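PDB 3W5M: alpha-L-rhamnosidase from Streptomyces avermitilis, which hydrolyses terminal non-reducing alpha-L-rhamnose residues from citrus flavonoids and gum arabic, and carries a calcium-dependent rhamnose-binding module. Local coordinates for residues D179-V184 against S225-S230; N150-A155 against G232-I237; W140-E145 against R157-T162; G146-S151 against A280-A285. One frame throughout, in Å; residues are numbered along the deposited sequence.

Interaction 1: D179-V184 against S225-S230. With CA (calcium ion), chain B.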
loop_
_atom_site.group_PDB
_atom_site.type_symbol
_atom_site.label_atom_id
_atom_site.label_comp_id
_atom_site.label_asym_id
_atom_site.label_seq_id
_atom_site.Cartn_x
_atom_site.Cartn_y
_atom_site.Cartn_z
ATOM N N ASP A 179 7.432 -15.544 31.992
ATOM C CA ASP A 179 8.693 -16.038 31.476
ATOM C C ASP A 179 8.805 -17.495 31.979
ATOM O O ASP A 179 9.189 -17.702 33.133
ATOM C CB ASP A 179 9.806 -15.176 32.092
ATOM C CG ASP A 179 11.201 -15.535 31.559
ATOM O OD1 ASP A 179 11.351 -16.641 31.041
ATOM O OD2 ASP A 179 12.135 -14.734 31.706
ATOM N N ASN A 180 8.492 -18.524 31.171
ATOM C CA ASN A 180 8.201 -18.426 29.736
ATOM C C ASN A 180 6.773 -18.667 29.305
ATOM O O ASN A 180 6.319 -18.058 28.331
ATOM C CB ASN A 180 9.101 -19.403 28.966
ATOM C CG ASN A 180 10.548 -18.998 29.048
ATOM O OD1 ASN A 180 11.308 -19.523 29.871
ATOM N ND2 ASN A 180 10.921 -17.994 28.251
ATOM N N VAL A 181 6.068 -19.558 30.000
ATOM C CA VAL A 181 4.676 -19.862 29.613
ATOM C C VAL A 181 3.784 -20.080 30.829
ATOM O O VAL A 181 4.284 -20.317 31.944
ATOM C CB VAL A 181 4.560 -21.122 28.708
ATOM C CG1 VAL A 181 5.223 -20.899 27.352
ATOM C CG2 VAL A 181 5.110 -22.370 29.400
ATOM N N TYR A 182 2.469 -20.037 30.608
ATOM C CA TYR A 182 1.506 -20.185 31.699
ATOM C C TYR A 182 0.240 -20.910 31.229
ATOM O O TYR A 182 -0.035 -20.976 30.027
ATOM C CB TYR A 182 1.152 -18.825 32.304
ATOM C CG TYR A 182 0.489 -17.895 31.318
ATOM C CD1 TYR A 182 -0.874 -17.991 31.052
ATOM C CD2 TYR A 182 1.228 -16.940 30.621
ATOM C CE1 TYR A 182 -1.487 -17.161 30.126
ATOM C CE2 TYR A 182 0.621 -16.095 29.700
ATOM C CZ TYR A 182 -0.743 -16.210 29.461
ATOM O OH TYR A 182 -1.342 -15.388 28.536
ATOM N N ALA A 183 -0.509 -21.467 32.182
ATOM C CA ALA A 183 -1.890 -21.910 31.942
ATOM C C ALA A 183 -2.681 -21.509 33.187
ATOM O O ALA A 183 -2.345 -21.915 34.298
ATOM C CB ALA A 183 -1.950 -23.414 31.721
ATOM N N VAL A 184 -3.680 -20.657 33.010
ATOM C CA VAL A 184 -4.424 -20.126 34.140
ATOM C C VAL A 184 -5.895 -20.570 34.084
ATOM O O VAL A 184 -6.486 -20.666 32.989
ATOM C CB VAL A 184 -4.262 -18.584 34.251
ATOM C CG1 VAL A 184 -4.576 -17.897 32.919
ATOM C CG2 VAL A 184 -5.107 -18.035 35.382
ATOM N N SER A 225 -0.349 -22.798 36.293
ATOM C CA SER A 225 0.951 -23.484 36.067
ATOM C C SER A 225 1.819 -22.551 35.226
ATOM O O SER A 225 1.307 -21.801 34.406
ATOM C CB SER A 225 0.762 -24.841 35.378
ATOM O OG SER A 225 0.212 -24.686 34.075
ATOM N N ALA A 226 3.127 -22.553 35.467
ATOM C CA ALA A 226 4.038 -21.745 34.679
ATOM C C ALA A 226 5.305 -22.550 34.509
ATOM O O ALA A 226 5.719 -23.262 35.431
ATOM C CB ALA A 226 4.331 -20.425 35.379
ATOM N N SER A 227 5.928 -22.426 33.337
ATOM C CA SER A 227 7.123 -23.207 33.030
ATOM C C SER A 227 8.258 -22.309 32.578
ATOM O O SER A 227 8.051 -21.347 31.826
ATOM C CB SER A 227 6.828 -24.265 31.965
ATOM O OG SER A 227 5.810 -25.141 32.439
ATOM N N ASN A 228 9.462 -22.631 33.034
ATOM C CA ASN A 228 10.658 -21.923 32.573
ATOM C C ASN A 228 11.311 -22.812 31.528
ATOM O O ASN A 228 11.512 -24.007 31.778
ATOM C CB ASN A 228 11.589 -21.690 33.759
ATOM C CG ASN A 228 12.834 -20.869 33.408
ATOM O OD1 ASN A 228 12.874 -20.148 32.418
ATOM N ND2 ASN A 228 13.855 -20.977 34.253
ATOM N N ALA A 229 11.629 -22.239 30.365
ATOM C CA ALA A 229 12.057 -23.021 29.184
ATOM C C ALA A 229 13.504 -23.498 29.232
ATOM O O ALA A 229 13.876 -24.502 28.598
ATOM C CB ALA A 229 11.815 -22.217 27.920
ATOM N N SER A 230 14.333 -22.783 29.972
ATOM C CA SER A 230 15.723 -23.153 30.120
ATOM C C SER A 230 16.246 -22.525 31.401
ATOM O O SER A 230 15.612 -21.628 31.962
ATOM C CB SER A 230 16.526 -22.643 28.921
ATOM O OG SER A 230 16.431 -21.237 28.871
HETATM CA CA CA B . 13.125 -18.172 31.201
HETATM O O HOH W 1 14.276 -15.891 30.592
HETATM O O HOH W 2 13.943 -17.804 28.770
HETATM O O HOH W 3 15.418 -18.931 31.158
#
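Val181 and Ala183 pair with Ser227 and Ser225 as antiparallel hydrogen-bonded pairs, and between them Tyr182 and Ala226 form a non-hydrogen-bonded pair with their CA atoms 4.2 Å apart. The short axes of strands 181-184 and 225-227 run 172° apart in direction, so the ladder is almost exactly antiparallel. It ends in a classic beta bulge: Ser227 O accepts from both Asn180 N (2.9 Å) and Val181 N, so that Asn180 and Val181 share one partner residue. The peptide bond preceding Asn180 is cis. The bulge and the cis peptide lie where the ladder gives way to the calcium site of the CBM67 module, in which Asp179 and Asn180 also belong to the rhamnose-binding site. Asp179 OD1 lies 2.4 Å from the calcium, Asn180 OD1 2.6 Å and Asn228 OD1 2.3 Å; three waters and Pro233 O complete the seven ligands. Asp179 and Asn228 run alongside each other toward the ion, their carboxylate and amide planes 85° apart; the same first torsion in both, CG anti to the backbone N (chi1 -176°), sends the two OD1 atoms to one metal. Asn180 OD1 has a second partner, since Ala229 N donates to it at 2.8 Å from above the amide plane. Asp179 OD2 accepts from water 1 and from Trp292, whereas Asn228 ND2 donates to Pro153 O. At the bulge itself, Val181 CG2 rests 3.6 Å from Ser227 CB.

Interaction 2: N150-A155 against G232-I237. With CA (calcium ion), chain B.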
loop_
_atom_site.group_PDB
_atom_site.type_symbol
_atom_site.label_atom_id
_atom_site.label_comp_id
_atom_site.label_asym_id
_atom_site.label_seq_id
_atom_site.Cartn_x
_atom_site.Cartn_y
_atom_site.Cartn_z
ATOM N N ASN A 150 17.101 -13.856 38.495
ATOM C CA ASN A 150 18.441 -14.137 37.975
ATOM C C ASN A 150 18.502 -15.510 37.302
ATOM O O ASN A 150 18.894 -15.620 36.135
ATOM C CB ASN A 150 19.484 -14.005 39.102
ATOM C CG ASN A 150 20.912 -14.200 38.608
ATOM O OD1 ASN A 150 21.540 -15.211 38.899
ATOM N ND2 ASN A 150 21.420 -13.237 37.838
ATOM N N SER A 151 18.100 -16.558 38.023
ATOM C CA SER A 151 18.199 -17.919 37.505
ATOM C C SER A 151 17.241 -18.865 38.238
ATOM O O SER A 151 17.180 -18.860 39.455
ATOM C CB SER A 151 19.644 -18.439 37.655
ATOM O OG SER A 151 19.800 -19.618 36.898
ATOM N N ALA A 152 16.500 -19.657 37.482
ATOM C CA ALA A 152 15.662 -20.708 38.033
ATOM C C ALA A 152 15.836 -21.923 37.134
ATOM O O ALA A 152 16.244 -21.766 35.972
ATOM C CB ALA A 152 14.206 -20.249 38.064
ATOM N N PRO A 153 15.559 -23.145 37.660
ATOM C CA PRO A 153 15.669 -24.350 36.814
ATOM C C PRO A 153 14.680 -24.321 35.645
ATOM O O PRO A 153 13.676 -23.594 35.702
ATOM C CB PRO A 153 15.307 -25.497 37.780
ATOM C CG PRO A 153 14.551 -24.845 38.913
ATOM C CD PRO A 153 15.187 -23.492 39.052
ATOM N N ALA A 154 14.948 -25.120 34.611
ATOM C CA ALA A 154 14.007 -25.300 33.507
ATOM C C ALA A 154 12.927 -26.302 33.950
ATOM O O ALA A 154 13.030 -27.519 33.703
ATOM C CB ALA A 154 14.715 -25.818 32.259
ATOM N N ALA A 155 11.898 -25.792 34.614
ATOM C CA ALA A 155 10.899 -26.648 35.212
ATOM C C ALA A 155 9.538 -25.962 35.219
ATOM O O ALA A 155 9.423 -24.772 34.885
ATOM C CB ALA A 155 11.331 -27.027 36.621
ATOM N N GLY A 232 17.760 -20.102 33.734
ATOM C CA GLY A 232 17.785 -18.662 33.601
ATOM C C GLY A 232 16.531 -18.099 34.245
ATOM O O GLY A 232 15.836 -18.835 34.949
ATOM N N PRO A 233 16.245 -16.808 34.018
ATOM C CA PRO A 233 15.141 -16.085 34.698
ATOM C C PRO A 233 13.760 -16.711 34.514
ATOM O O PRO A 233 13.450 -17.226 33.447
ATOM C CB PRO A 233 15.190 -14.690 34.084
ATOM C CG PRO A 233 16.605 -14.528 33.609
ATOM C CD PRO A 233 17.064 -15.901 33.184
ATOM N N ALA A 234 12.964 -16.693 35.572
ATOM C CA ALA A 234 11.597 -17.190 35.501
ATOM C C ALA A 234 10.762 -16.334 36.392
ATOM O O ALA A 234 11.242 -15.765 37.384
ATOM C CB ALA A 234 11.494 -18.646 35.947
ATOM N N GLY A 235 9.492 -16.236 36.028
ATOM C CA GLY A 235 8.537 -15.519 36.838
ATOM C C GLY A 235 7.255 -15.327 36.047
ATOM O O GLY A 235 7.267 -15.361 34.810
ATOM N N TRP A 236 6.157 -15.060 36.744
ATOM C CA TRP A 236 4.903 -14.769 36.021
ATOM C C TRP A 236 4.207 -13.670 36.810
ATOM O O TRP A 236 4.490 -13.472 37.999
ATOM C CB TRP A 236 4.031 -16.039 35.798
ATOM C CG TRP A 236 3.407 -16.581 37.038
ATOM C CD1 TRP A 236 3.968 -17.454 37.934
ATOM C CD2 TRP A 236 2.106 -16.260 37.558
ATOM N NE1 TRP A 236 3.095 -17.693 38.973
ATOM C CE2 TRP A 236 1.940 -16.993 38.760
ATOM C CE3 TRP A 236 1.059 -15.454 37.104
ATOM C CZ2 TRP A 236 0.771 -16.929 39.534
ATOM C CZ3 TRP A 236 -0.118 -15.390 37.879
ATOM C CH2 TRP A 236 -0.238 -16.116 39.080
ATOM N N ILE A 237 3.351 -12.903 36.139
ATOM C CA ILE A 237 2.767 -11.742 36.766
ATOM C C ILE A 237 1.320 -11.606 36.266
ATOM O O ILE A 237 1.033 -11.920 35.089
ATOM C CB ILE A 237 3.601 -10.497 36.367
ATOM C CG1 ILE A 237 3.127 -9.232 37.122
ATOM C CG2 ILE A 237 3.583 -10.311 34.830
ATOM C CD1 ILE A 237 4.134 -8.069 37.050
HETATM CA CA CA B . 13.125 -18.172 31.201
HETATM O O HOH W 3 15.418 -18.931 31.158
HETATM O O HOH W 2 13.943 -17.804 28.770
HETATM O O HOH W 1 14.276 -15.891 30.592
#
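Ala152 and Gly232 are joined by two backbone hydrogen bonds that make a single antiparallel bridge, with no continuous ladder around it. Ala152 N donates to Gly232 O over 2.7 Å, while Gly232 N returns a longer bond of 3.2 Å to Ala152 O. Gly232 has phi 148° and psi -168°; a CB on this backbone would press on its preceding carbonyl oxygen and on Pro233 CD, so these backbone angles favour a residue without a side chain. The apolar contact is small: Ala152 CB meets Ala234 CB at 3.8 Å, and Trp142 touches both methyls, adding an aromatic neighbour to the patch. Beside it, Pro233 CD lies 3.5 Å from the polar Asn150 O. Metal coordination is the third kind of interaction. Pro233 O binds the calcium at 2.5 Å, next to three water ligands and the side-chain oxygens of Asp179, Asn180 and Asn228. Asn228 ND2 also donates to Gly232 O, linking a side-chain ligand to the bridge. A loop carbonyl and side-chain oxygens thus converge on one ion, forming the calcium site that CBM67 requires to bind L-rhamnose.

Interaction 3: W140-E145 against R157-T162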
loop_
_atom_site.group_PDB
_atom_site.type_symbol
_atom_site.label_atom_id
_atom_site.label_comp_id
_atom_site.label_asym_id
_atom_site.label_seq_id
_atom_site.Cartn_x
_atom_site.Cartn_y
_atom_site.Cartn_z
ATOM N N TRP A 140 6.199 -9.913 39.752
ATOM C CA TRP A 140 6.582 -11.172 39.130
ATOM C C TRP A 140 6.838 -12.168 40.239
ATOM O O TRP A 140 7.579 -11.859 41.173
ATOM C CB TRP A 140 7.874 -11.041 38.328
ATOM C CG TRP A 140 7.754 -10.136 37.144
ATOM C CD1 TRP A 140 7.955 -8.801 37.122
ATOM C CD2 TRP A 140 7.480 -10.530 35.797
ATOM N NE1 TRP A 140 7.770 -8.311 35.845
ATOM C CE2 TRP A 140 7.484 -9.355 35.009
ATOM C CE3 TRP A 140 7.223 -11.764 35.176
ATOM C CZ2 TRP A 140 7.265 -9.374 33.621
ATOM C CZ3 TRP A 140 6.976 -11.780 33.811
ATOM C CH2 TRP A 140 7.004 -10.587 33.043
ATOM N N ILE A 141 6.193 -13.331 40.170
ATOM C CA ILE A 141 6.358 -14.334 41.217
ATOM C C ILE A 141 6.840 -15.665 40.664
ATOM O O ILE A 141 6.698 -15.956 39.462
ATOM C CB ILE A 141 5.074 -14.531 42.083
ATOM C CG1 ILE A 141 3.888 -15.030 41.259
ATOM C CG2 ILE A 141 4.719 -13.250 42.774
ATOM C CD1 ILE A 141 2.773 -15.577 42.135
ATOM N N TRP A 142 7.441 -16.470 41.549
ATOM C CA TRP A 142 7.839 -17.828 41.217
ATOM C C TRP A 142 7.782 -18.661 42.469
ATOM O O TRP A 142 7.427 -18.164 43.532
ATOM C CB TRP A 142 9.274 -17.817 40.614
ATOM C CG TRP A 142 9.624 -19.037 39.890
ATOM C CD1 TRP A 142 10.595 -19.951 40.241
ATOM C CD2 TRP A 142 9.059 -19.508 38.657
ATOM N NE1 TRP A 142 10.655 -20.951 39.305
ATOM C CE2 TRP A 142 9.728 -20.718 38.327
ATOM C CE3 TRP A 142 8.045 -19.037 37.806
ATOM C CZ2 TRP A 142 9.404 -21.479 37.182
ATOM C CZ3 TRP A 142 7.733 -19.794 36.654
ATOM C CH2 TRP A 142 8.419 -21.000 36.363
ATOM N N PHE A 143 8.120 -19.937 42.343
ATOM C CA PHE A 143 8.347 -20.774 43.513
ATOM C C PHE A 143 9.573 -20.248 44.303
ATOM O O PHE A 143 10.531 -19.729 43.685
ATOM C CB PHE A 143 8.530 -22.235 43.088
ATOM C CG PHE A 143 8.721 -23.164 44.260
ATOM C CD1 PHE A 143 7.618 -23.660 44.952
ATOM C CD2 PHE A 143 10.004 -23.448 44.742
ATOM C CE1 PHE A 143 7.788 -24.484 46.052
ATOM C CE2 PHE A 143 10.177 -24.250 45.866
ATOM C CZ PHE A 143 9.070 -24.776 46.517
ATOM N N PRO A 144 9.541 -20.341 45.654
ATOM C CA PRO A 144 10.670 -19.837 46.446
ATOM C C PRO A 144 11.878 -20.753 46.329
ATOM O O PRO A 144 12.136 -21.569 47.222
ATOM C CB PRO A 144 10.124 -19.826 47.886
ATOM C CG PRO A 144 9.028 -20.861 47.878
ATOM C CD PRO A 144 8.387 -20.677 46.520
ATOM N N GLU A 145 12.583 -20.627 45.213
ATOM C CA GLU A 145 13.860 -21.329 44.996
ATOM C C GLU A 145 14.874 -20.288 44.492
ATOM O O GLU A 145 14.656 -19.643 43.466
ATOM C CB GLU A 145 13.698 -22.490 44.004
ATOM C CG GLU A 145 12.982 -22.126 42.715
ATOM C CD GLU A 145 12.566 -23.331 41.868
ATOM O OE1 GLU A 145 12.965 -24.478 42.168
ATOM O OE2 GLU A 145 11.834 -23.131 40.881
ATOM N N ARG A 157 6.257 -24.929 37.642
ATOM C CA ARG A 157 5.837 -24.679 39.028
ATOM C C ARG A 157 4.328 -24.408 39.033
ATOM O O ARG A 157 3.766 -24.034 38.003
ATOM C CB ARG A 157 6.605 -23.527 39.657
ATOM C CG ARG A 157 8.122 -23.756 39.624
ATOM C CD ARG A 157 8.518 -24.847 40.592
ATOM N NE ARG A 157 9.964 -25.098 40.650
ATOM C CZ ARG A 157 10.562 -26.231 40.267
ATOM N NH1 ARG A 157 9.862 -27.248 39.752
ATOM N NH2 ARG A 157 11.900 -26.361 40.416
ATOM N N TRP A 158 3.697 -24.651 40.177
ATOM C CA TRP A 158 2.236 -24.569 40.288
ATOM C C TRP A 158 1.875 -23.550 41.365
ATOM O O TRP A 158 2.592 -23.432 42.388
ATOM C CB TRP A 158 1.681 -25.968 40.620
ATOM C CG TRP A 158 1.903 -26.955 39.495
ATOM C CD1 TRP A 158 1.038 -27.245 38.477
ATOM C CD2 TRP A 158 3.076 -27.765 39.266
ATOM N NE1 TRP A 158 1.592 -28.179 37.635
ATOM C CE2 TRP A 158 2.843 -28.508 38.090
ATOM C CE3 TRP A 158 4.300 -27.926 39.946
ATOM C CZ2 TRP A 158 3.784 -29.411 37.570
ATOM C CZ3 TRP A 158 5.241 -28.803 39.429
ATOM C CH2 TRP A 158 4.978 -29.539 38.248
ATOM N N PHE A 159 0.766 -22.834 41.159
ATOM C CA PHE A 159 0.369 -21.713 42.010
ATOM C C PHE A 159 -1.131 -21.711 42.206
ATOM O O PHE A 159 -1.873 -21.976 41.240
ATOM C CB PHE A 159 0.738 -20.388 41.345
ATOM C CG PHE A 159 2.212 -20.282 41.026
ATOM C CD1 PHE A 159 2.699 -20.883 39.872
ATOM C CD2 PHE A 159 3.107 -19.661 41.903
ATOM C CE1 PHE A 159 4.061 -20.845 39.569
ATOM C CE2 PHE A 159 4.470 -19.610 41.589
ATOM C CZ PHE A 159 4.936 -20.200 40.441
ATOM N N ARG A 160 -1.537 -21.368 43.426
ATOM C CA ARG A 160 -2.947 -21.223 43.778
ATOM C C ARG A 160 -3.197 -19.991 44.610
ATOM O O ARG A 160 -2.345 -19.588 45.422
ATOM C CB ARG A 160 -3.411 -22.437 44.601
ATOM C CG ARG A 160 -3.647 -23.710 43.801
ATOM C CD ARG A 160 -4.025 -24.909 44.689
ATOM N NE ARG A 160 -5.115 -24.621 45.631
ATOM C CZ ARG A 160 -6.404 -24.810 45.369
ATOM N NH1 ARG A 160 -6.789 -25.293 44.200
ATOM N NH2 ARG A 160 -7.317 -24.532 46.303
ATOM N N ARG A 161 -4.390 -19.423 44.444
ATOM C CA ARG A 161 -4.865 -18.377 45.343
ATOM C C ARG A 161 -6.378 -18.382 45.374
ATOM O O ARG A 161 -7.045 -18.452 44.357
ATOM C CB ARG A 161 -4.356 -16.979 44.973
ATOM C CG ARG A 161 -4.652 -15.944 46.052
ATOM C CD ARG A 161 -4.052 -14.578 45.774
ATOM N NE ARG A 161 -4.607 -13.570 46.674
ATOM C CZ ARG A 161 -4.241 -12.296 46.676
ATOM N NH1 ARG A 161 -3.306 -11.867 45.833
ATOM N NH2 ARG A 161 -4.803 -11.457 47.537
ATOM N N THR A 162 -6.900 -18.353 46.585
ATOM C CA THR A 162 -8.341 -18.191 46.770
ATOM C C THR A 162 -8.590 -16.780 47.253
ATOM O O THR A 162 -8.042 -16.381 48.281
ATOM C CB THR A 162 -8.911 -19.219 47.764
ATOM O OG1 THR A 162 -8.702 -20.530 47.235
ATOM C CG2 THR A 162 -10.420 -18.977 47.972
#
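Ile141 CD1 is the first atom of segment 140-145 to meet the partner strand, touching Phe159 CD2 at 4.1 Å as the two side chains pass each other head to tail. Trp142 follows with its ring: Arg157 CG sits 3.3 Å above one face, offset toward the rim, and the two side chains run nearly perpendicular. The rim of Phe159 is turned to the main chain, its CE2 lying 3.6 Å from Trp142 C with that carbon near the ring plane. Phe143 makes its closest approach through CB, 3.6 Å from Arg157 CD. At Glu145 the contact becomes ionic. Arg157 grips the carboxylate side-on, NE to OE2 at 2.7 Å and NH2 to OE1 at 2.8 Å, although the two flat groups are turned 47° apart. OE1 uses its syn lone pair, whereas NE meets OE2 from above the carboxylate plane; Trp142 NE1 reaches the anti lone pair of OE2 at 2.9 Å. Arg157 brings its guanidinium there by a bend at chi2 (-71°). A leucine in its place would probably leave the Glu145 carboxylate without its countercharge, held by Trp142 NE1 alone among the donors described here. The axes of 140-142 and 157-162 run 115° apart in direction, and the contact joins the two-stranded 139-142/282-286 sheet to the five-stranded sheet of CBM67, where strand 156-165 lies between 218-227 and 258-260; Trp236 of strand 235-244 packs edge-to-face with Phe159.

Interaction 4: G146-S151 against A280-A285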
loop_
_atom_site.group_PDB
_atom_site.type_symbol
_atom_site.label_atom_id
_atom_site.label_comp_id
_atom_site.label_asym_id
_atom_site.label_seq_id
_atom_site.Cartn_x
_atom_site.Cartn_y
_atom_site.Cartn_z
ATOM N N GLY A 146 15.949 -20.093 45.248
ATOM C CA GLY A 146 16.979 -19.108 44.906
ATOM C C GLY A 146 16.483 -17.699 44.564
ATOM O O GLY A 146 15.684 -17.086 45.294
ATOM N N GLU A 147 16.993 -17.198 43.449
ATOM C CA GLU A 147 16.770 -15.836 42.996
ATOM C C GLU A 147 16.213 -15.934 41.568
ATOM O O GLU A 147 16.960 -15.876 40.582
ATOM C CB GLU A 147 18.112 -15.102 43.028
ATOM C CG GLU A 147 18.031 -13.603 42.871
ATOM C CD GLU A 147 17.711 -12.902 44.183
ATOM O OE1 GLU A 147 16.638 -13.198 44.765
ATOM O OE2 GLU A 147 18.522 -12.040 44.618
ATOM N N PRO A 148 14.897 -16.154 41.450
ATOM C CA PRO A 148 14.354 -16.512 40.140
ATOM C C PRO A 148 14.517 -15.463 39.036
ATOM O O PRO A 148 14.609 -15.833 37.854
ATOM C CB PRO A 148 12.863 -16.797 40.440
ATOM C CG PRO A 148 12.822 -17.056 41.919
ATOM C CD PRO A 148 13.855 -16.137 42.495
ATOM N N ALA A 149 14.575 -14.191 39.400
ATOM C CA ALA A 149 14.778 -13.127 38.426
ATOM C C ALA A 149 16.167 -13.248 37.773
ATOM O O ALA A 149 16.356 -12.854 36.627
ATOM C CB ALA A 149 14.587 -11.763 39.072
ATOM N N ASN A 150 17.101 -13.856 38.495
ATOM C CA ASN A 150 18.441 -14.137 37.975
ATOM C C ASN A 150 18.502 -15.510 37.302
ATOM O O ASN A 150 18.894 -15.620 36.135
ATOM C CB ASN A 150 19.484 -14.005 39.102
ATOM C CG ASN A 150 20.912 -14.200 38.608
ATOM O OD1 ASN A 150 21.540 -15.211 38.899
ATOM N ND2 ASN A 150 21.420 -13.237 37.838
ATOM N N SER A 151 18.100 -16.558 38.023
ATOM C CA SER A 151 18.199 -17.919 37.505
ATOM C C SER A 151 17.241 -18.865 38.238
ATOM O O SER A 151 17.180 -18.860 39.455
ATOM C CB SER A 151 19.644 -18.439 37.655
ATOM O OG SER A 151 19.800 -19.618 36.898
ATOM N N ALA A 280 4.438 -20.149 50.571
ATOM C CA ALA A 280 4.066 -18.926 49.868
ATOM C C ALA A 280 4.928 -18.760 48.611
ATOM O O ALA A 280 6.120 -19.092 48.624
ATOM C CB ALA A 280 4.256 -17.709 50.768
ATOM N N ALA A 281 4.326 -18.249 47.532
ATOM C CA ALA A 281 5.082 -17.840 46.367
ATOM C C ALA A 281 6.080 -16.746 46.762
ATOM O O ALA A 281 5.843 -15.992 47.718
ATOM C CB ALA A 281 4.154 -17.348 45.260
ATOM N N LYS A 282 7.189 -16.680 46.036
ATOM C CA LYS A 282 8.214 -15.666 46.235
ATOM C C LYS A 282 8.107 -14.597 45.150
ATOM O O LYS A 282 7.981 -14.916 43.959
ATOM C CB LYS A 282 9.596 -16.333 46.147
ATOM C CG LYS A 282 10.761 -15.384 46.408
ATOM C CD LYS A 282 12.076 -16.045 46.051
ATOM C CE LYS A 282 13.200 -15.011 45.943
ATOM N NZ LYS A 282 13.233 -14.101 47.118
ATOM N N VAL A 283 8.179 -13.329 45.568
ATOM C CA VAL A 283 8.269 -12.231 44.608
ATOM C C VAL A 283 9.682 -12.305 44.016
ATOM O O VAL A 283 10.697 -12.274 44.764
ATOM C CB VAL A 283 8.014 -10.865 45.266
ATOM C CG1 VAL A 283 8.310 -9.712 44.297
ATOM C CG2 VAL A 283 6.582 -10.763 45.778
ATOM N N ALA A 284 9.746 -12.433 42.690
ATOM C CA ALA A 284 11.023 -12.431 41.949
ATOM C C ALA A 284 11.478 -10.991 41.659
ATOM O O ALA A 284 12.675 -10.692 41.678
ATOM C CB ALA A 284 10.896 -13.237 40.638
ATOM N N ALA A 285 10.516 -10.109 41.380
ATOM C CA ALA A 285 10.749 -8.668 41.136
ATOM C C ALA A 285 9.412 -7.969 41.100
ATOM O O ALA A 285 8.431 -8.541 40.603
ATOM C CB ALA A 285 11.443 -8.450 39.797
HETATM O O HOH W 4 15.317 -12.454 46.768
HETATM O O HOH W 5 14.465 -12.755 42.043
#
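Lys282 slants over Pro148, its CE carbon 3.7 Å from Pro148 CD and 3.3 Å from Gly146 O, where the loop after strand 139-142 packs on the start of strand 282-286 in the CBM67 module. CG is anti to the backbone N (chi1 -177°) and the next two torsions are also extended, so the aliphatic chain reaches the loop before the bend at chi4 (49°) turns the amine. Glu147 angles across the lysine, and its own chain bends at chi2 (83°) to bring OE1 back toward it. These charged ends stop short of a salt bridge, with 4.2 Å between Glu147 OE1 and Lys282 NZ. Water 4 closes the interval, donating to OE1 and accepting from NZ over 2.7 Å. Deeper in the contact, the Ala284 methyl faces the proline and alanine of the loop: its CB lies 4.1 Å from Pro148 CB and slightly farther from Ala149 CB. Water 5 joins the main chains, accepting from Ala149 N at 3.0 Å and donating to Ala284 O at 2.8 Å. Within the loop, Glu147 O accepts from both Asn150 N and Ser151 N, closing the turn that carries Pro148 and Ala149. Ala284 and Ala285 form a classic beta bulge opposite Trp140. Losing the long chain to an alanine here would probably leave Glu147 without its nearby positive charge and uncover the CD side of Pro148. With no direct hydrogen bond across the segments, the join depends on small apolar contacts and bridging water, and its electrostatic part is probably modest at this exposed surface.

All four contacts lie within the CBM67 module, and interactions 1 and 2, centres 9 Å apart, share one calcium and its three waters. Probable hydrogen bonds Asp179 N to Gly235 O and Asn228 N to Ala155 O, both 2.8 Å, connect them. Interaction 3 is tied to interaction 1 by Arg157 N to Ala226 O and to interaction 2 by Ile141 N to Trp236 O, also probable hydrogen bonds; its Trp142 side chain is about 8 Å from the ion. In interaction 4 the side chain of Pro148 is about 9 Å from the calcium. Probable hydrogen bonds Trp140 O to Ala284 N (2.7 Å) and Trp140 N to Ala285 O (2.8 Å) link interactions 3 and 4.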